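Local coordinates for protein histidine--tRNA ligase (PDB 1QE0) that catalyses the ATP-dependent attachment of L-histidine to tRNA(His), working as a homodimeric class II aminoacyl-tRNA synthetase, at residues Ser88-Lys93 and Gly291-Leu296; Gly370-Ala375 and Lys381-Ile386. All coordinates share one frame; numbering follows the deposited sequence.

Interaction 1 (Ser88-Lys93 and Gly291-Leu296)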
# COMPACT_ATOMS: atom_id res chain seq x y z
N SER A 88 14.20 -11.03 6.40
CA SER A 88 13.88 -10.17 7.53
C SER A 88 13.54 -10.99 8.77
O SER A 88 13.87 -10.61 9.89
CB SER A 88 12.71 -9.26 7.19
OG SER A 88 12.48 -8.39 8.29
N TYR A 89 12.79 -12.07 8.55
CA TYR A 89 12.36 -12.98 9.60
C TYR A 89 13.61 -13.53 10.28
O TYR A 89 13.70 -13.57 11.51
CB TYR A 89 11.52 -14.11 8.98
CG TYR A 89 11.18 -15.27 9.87
CD1 TYR A 89 9.90 -15.42 10.39
CD2 TYR A 89 12.13 -16.23 10.19
CE1 TYR A 89 9.58 -16.49 11.19
CE2 TYR A 89 11.81 -17.33 11.01
CZ TYR A 89 10.54 -17.44 11.50
OH TYR A 89 10.22 -18.48 12.34
N ILE A 90 14.59 -13.93 9.49
CA ILE A 90 15.82 -14.46 10.05
C ILE A 90 16.62 -13.36 10.79
O ILE A 90 16.87 -13.45 12.00
CB ILE A 90 16.70 -15.13 8.96
CG1 ILE A 90 16.02 -16.41 8.45
CG2 ILE A 90 18.07 -15.43 9.53
CD1 ILE A 90 16.46 -16.88 7.07
N GLU A 91 16.94 -12.30 10.07
CA GLU A 91 17.70 -11.18 10.62
C GLU A 91 17.12 -10.63 11.92
O GLU A 91 17.86 -10.24 12.81
CB GLU A 91 17.81 -10.08 9.58
CG GLU A 91 18.89 -9.06 9.88
CD GLU A 91 19.06 -8.03 8.78
OE1 GLU A 91 20.16 -7.90 8.22
OE2 GLU A 91 18.07 -7.35 8.47
N HIS A 92 15.79 -10.59 12.05
CA HIS A 92 15.17 -10.07 13.26
C HIS A 92 14.86 -11.15 14.27
O HIS A 92 14.11 -10.93 15.22
CB HIS A 92 13.91 -9.28 12.94
CG HIS A 92 14.16 -8.05 12.13
ND1 HIS A 92 13.97 -8.02 10.76
CD2 HIS A 92 14.62 -6.83 12.47
CE1 HIS A 92 14.32 -6.83 10.30
NE2 HIS A 92 14.71 -6.09 11.32
N LYS A 93 15.41 -12.33 14.03
CA LYS A 93 15.21 -13.43 14.94
C LYS A 93 13.73 -13.57 15.37
O LYS A 93 13.41 -13.64 16.56
CB LYS A 93 16.14 -13.23 16.13
CG LYS A 93 17.61 -13.18 15.70
CD LYS A 93 18.53 -12.77 16.84
CE LYS A 93 19.92 -13.44 16.74
NZ LYS A 93 20.65 -13.13 15.48
N GLY A 291 12.04 -26.01 4.12
CA GLY A 291 13.39 -26.06 3.60
C GLY A 291 13.81 -24.70 3.05
O GLY A 291 15.00 -24.48 2.82
N LEU A 292 12.85 -23.81 2.83
CA LEU A 292 13.11 -22.48 2.31
C LEU A 292 13.98 -21.68 3.27
O LEU A 292 15.07 -21.22 2.90
CB LEU A 292 11.77 -21.77 2.08
CG LEU A 292 11.72 -20.29 1.67
CD1 LEU A 292 12.57 -20.02 0.44
CD2 LEU A 292 10.28 -19.91 1.42
N LEU A 293 13.56 -21.60 4.52
CA LEU A 293 14.28 -20.85 5.55
C LEU A 293 15.76 -21.23 5.70
O LEU A 293 16.61 -20.37 5.89
CB LEU A 293 13.55 -21.00 6.88
CG LEU A 293 12.33 -20.16 7.28
CD1 LEU A 293 12.77 -18.84 7.91
CD2 LEU A 293 11.41 -19.94 6.10
N GLU A 294 16.05 -22.51 5.57
CA GLU A 294 17.40 -23.04 5.72
C GLU A 294 18.30 -22.68 4.54
O GLU A 294 19.51 -22.55 4.69
CB GLU A 294 17.33 -24.54 5.91
CG GLU A 294 15.92 -25.00 6.28
CD GLU A 294 15.91 -26.39 6.85
OE1 GLU A 294 15.58 -27.36 6.14
OE2 GLU A 294 16.25 -26.50 8.03
N LEU A 295 17.72 -22.54 3.37
CA LEU A 295 18.51 -22.14 2.22
C LEU A 295 18.89 -20.67 2.46
O LEU A 295 19.90 -20.20 1.97
CB LEU A 295 17.72 -22.29 0.92
CG LEU A 295 17.20 -23.69 0.61
CD1 LEU A 295 16.57 -23.71 -0.73
CD2 LEU A 295 18.30 -24.68 0.64
N LEU A 296 18.07 -19.93 3.20
CA LEU A 296 18.41 -18.55 3.50
C LEU A 296 19.21 -18.39 4.82
O LEU A 296 19.35 -17.28 5.33
CB LEU A 296 17.13 -17.71 3.55
CG LEU A 296 16.55 -17.31 2.19
CD1 LEU A 296 17.59 -17.53 1.15
CD2 LEU A 296 15.32 -18.09 1.83

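Interaction 2 (Gly370-Ala375 and Lys381-Ile386)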
# COMPACT_ATOMS: atom_id res chain seq x y z
N GLY A 370 -16.60 29.05 -18.04
CA GLY A 370 -15.35 28.33 -17.85
C GLY A 370 -15.15 27.79 -16.45
O GLY A 370 -14.51 26.75 -16.24
N GLN A 371 -15.63 28.55 -15.48
CA GLN A 371 -15.54 28.08 -14.12
C GLN A 371 -16.55 26.95 -13.95
O GLN A 371 -16.19 25.88 -13.46
CB GLN A 371 -15.80 29.22 -13.16
CG GLN A 371 -14.56 30.09 -12.95
CD GLN A 371 -14.81 31.19 -12.01
OE1 GLN A 371 -15.25 30.96 -10.90
NE2 GLN A 371 -14.65 32.42 -12.47
N MET A 372 -17.78 27.16 -14.43
CA MET A 372 -18.84 26.16 -14.37
C MET A 372 -18.42 24.87 -15.08
O MET A 372 -18.75 23.78 -14.63
CB MET A 372 -20.10 26.69 -14.99
CG MET A 372 -20.69 27.86 -14.27
SD MET A 372 -21.35 27.50 -12.64
CE MET A 372 -21.77 25.79 -12.74
N LYS A 373 -17.72 25.00 -16.19
CA LYS A 373 -17.25 23.81 -16.88
C LYS A 373 -16.23 23.06 -16.00
O LYS A 373 -16.28 21.85 -15.88
CB LYS A 373 -16.61 24.18 -18.24
CG LYS A 373 -17.60 24.69 -19.24
CD LYS A 373 -16.97 24.90 -20.60
CE LYS A 373 -18.04 25.29 -21.63
NZ LYS A 373 -17.54 25.37 -23.04
N GLN A 374 -15.32 23.80 -15.36
CA GLN A 374 -14.29 23.22 -14.52
C GLN A 374 -14.98 22.49 -13.38
O GLN A 374 -14.64 21.33 -13.08
CB GLN A 374 -13.35 24.31 -14.02
CG GLN A 374 -12.23 23.86 -13.07
CD GLN A 374 -11.19 22.89 -13.66
OE1 GLN A 374 -11.14 22.62 -14.86
NE2 GLN A 374 -10.36 22.36 -12.78
N ALA A 375 -15.99 23.14 -12.82
CA ALA A 375 -16.75 22.52 -11.76
C ALA A 375 -17.20 21.16 -12.26
O ALA A 375 -16.94 20.15 -11.62
CB ALA A 375 -17.96 23.36 -11.41
N LYS A 381 -20.07 18.06 -7.02
CA LYS A 381 -21.46 17.70 -6.78
C LYS A 381 -22.28 18.96 -6.71
O LYS A 381 -23.40 18.98 -7.18
CB LYS A 381 -21.64 16.96 -5.47
CG LYS A 381 -21.14 15.55 -5.44
CD LYS A 381 -21.26 15.09 -4.02
CE LYS A 381 -20.78 13.67 -3.84
NZ LYS A 381 -21.20 13.18 -2.47
N PHE A 382 -21.73 19.99 -6.08
CA PHE A 382 -22.42 21.27 -5.94
C PHE A 382 -21.55 22.39 -6.42
O PHE A 382 -20.36 22.20 -6.61
CB PHE A 382 -22.79 21.53 -4.50
CG PHE A 382 -23.64 20.48 -3.94
CD1 PHE A 382 -25.01 20.65 -3.88
CD2 PHE A 382 -23.09 19.28 -3.54
CE1 PHE A 382 -25.82 19.62 -3.45
CE2 PHE A 382 -23.89 18.25 -3.11
CZ PHE A 382 -25.26 18.42 -3.06
N THR A 383 -22.15 23.56 -6.55
CA THR A 383 -21.47 24.75 -7.01
C THR A 383 -22.04 25.97 -6.31
O THR A 383 -23.10 25.91 -5.71
CB THR A 383 -21.63 24.86 -8.53
OG1 THR A 383 -20.53 24.24 -9.19
CG2 THR A 383 -21.74 26.27 -9.00
N ILE A 384 -21.23 27.03 -6.27
CA ILE A 384 -21.66 28.31 -5.72
C ILE A 384 -20.91 29.40 -6.49
O ILE A 384 -19.77 29.17 -6.96
CB ILE A 384 -21.41 28.48 -4.20
CG1 ILE A 384 -19.94 28.41 -3.89
CG2 ILE A 384 -22.19 27.50 -3.40
CD1 ILE A 384 -19.68 28.78 -2.47
N VAL A 385 -21.59 30.54 -6.72
CA VAL A 385 -21.01 31.68 -7.44
C VAL A 385 -21.02 32.83 -6.46
O VAL A 385 -22.09 33.32 -6.13
CB VAL A 385 -21.87 32.11 -8.64
CG1 VAL A 385 -21.22 33.31 -9.36
CG2 VAL A 385 -22.06 30.93 -9.62
N ILE A 386 -19.85 33.17 -5.90
CA ILE A 386 -19.75 34.25 -4.93
C ILE A 386 -19.38 35.51 -5.67
O ILE A 386 -18.40 35.54 -6.41
CB ILE A 386 -18.65 34.01 -3.87
CG1 ILE A 386 -18.84 32.67 -3.18
CG2 ILE A 386 -18.73 35.07 -2.80
CD1 ILE A 386 -17.73 32.36 -2.23

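Interaction 1 (Ser88-Lys93 and Gly291-Leu296)
Tyr89 and Ile90, in the last turn of helix 82-91, receive the side chain of Leu293 in an apolar contact. Leu293 CD1 approaches the Tyr89 ring obliquely, 3.5 Å from Tyr89 CD2, and the two side chains cross at about a right angle. Ile90 and Leu293 run past one another in opposite senses, with Ile90 CG1 4.1 Å from Leu293 CD1. With CG1 of Ile90 anti to the carbonyl carbon (chi1 -68°), CD1 extends to Leu296, where it lies 3.7 Å from Leu296 CB and beside Leu296 O.

Polar groups of 88-93 bond at the helix end or to the second subunit, not across the contact. Ser88 O accepts from His92 N and, from the opposite face of its plane, from His92 ND1 at 2.7 Å; Lys93 then ends the helix as the C' residue of a Schellman motif. Ser88 OG and Glu91 OE1 bond to Asp10 and Ile4 of the second subunit, tying this helix to the dimer interface.

The contact joins helix 82-91 to the short helix 292-295, which links the antiparallel strands 280-290 and 302-309 of the catalytic-domain sheet. With no hydrogen bond across it and 169 Å² buried, its cohesion is van der Waals and hydrophobic.

Interaction 2 (Gly370-Ala375 and Lys381-Ile386)
Met372 and Ala375 meet Thr383 with no flat group between them, since neither ring nor amide enters the contact. The one ring in the two segments, Phe382, has its CB directed away from helix 368-377; it packs on Val398 and Asn400 of the sheet and forms an edge-to-face pair with Phe418. The side-chain amides are engaged apart from the contact as well: in Gln371, OE1 takes the backbone N of Thr336 and NE2 bonds to Arg366 O, while the Gln374 amide bonds through NE2 to Asn99 of the second subunit.

The setting is a beta-alpha-beta crossover in the anticodon-binding domain. Strand 359-361 leads through helix 368-377 to strand 382-386, and strand 332-336, parallel to both, lies between them in the five-stranded mixed sheet. The helix rests on that middle strand too, Ala375 and Gln374 touching Phe333. Between 370-375 and 381-386 the CA atoms come nearest at Ala375 and Thr383, 7.1 Å apart.

Two kinds of atom pair make the contact. Methyl against thioether comes first: Met372 SD is 3.9 Å from Thr383 CG2, and Met372 CE is 3.8 Å from the same methyl. The Met372 CB does not itself point at the strand; bends at chi2 (-68°) and chi3 (-26°) bring the end of the chain nearer, where it passes Thr383 at a slant.

The second kind sets a methyl against a hydroxyl oxygen. Thr383 OG1 makes a weak, 3.3 Å hydrogen bond to Phe382 O within its own strand, and Ala375 CB lies 3.5 Å from that OG1.

The interactions share no element of structure: interaction 1 lies in the catalytic domain and interaction 2 in the anticodon-binding domain, on opposite sides of the chain's centre, with their own centres 58 Å apart. Both are largely buried and neither has a hydrogen bond across it. All four touching residues of interaction 1 are buried, whereas Met372 in interaction 2 is partly exposed. Interaction 1 joins two helices whose segments are 198 residues apart, using branched aliphatic chains and a tyrosine ring; interaction 2 is local, seating a helix on the strand that follows it through thioether, methyl and hydroxyl groups. Interaction 1 buries 169 Å² and interaction 2 127 Å².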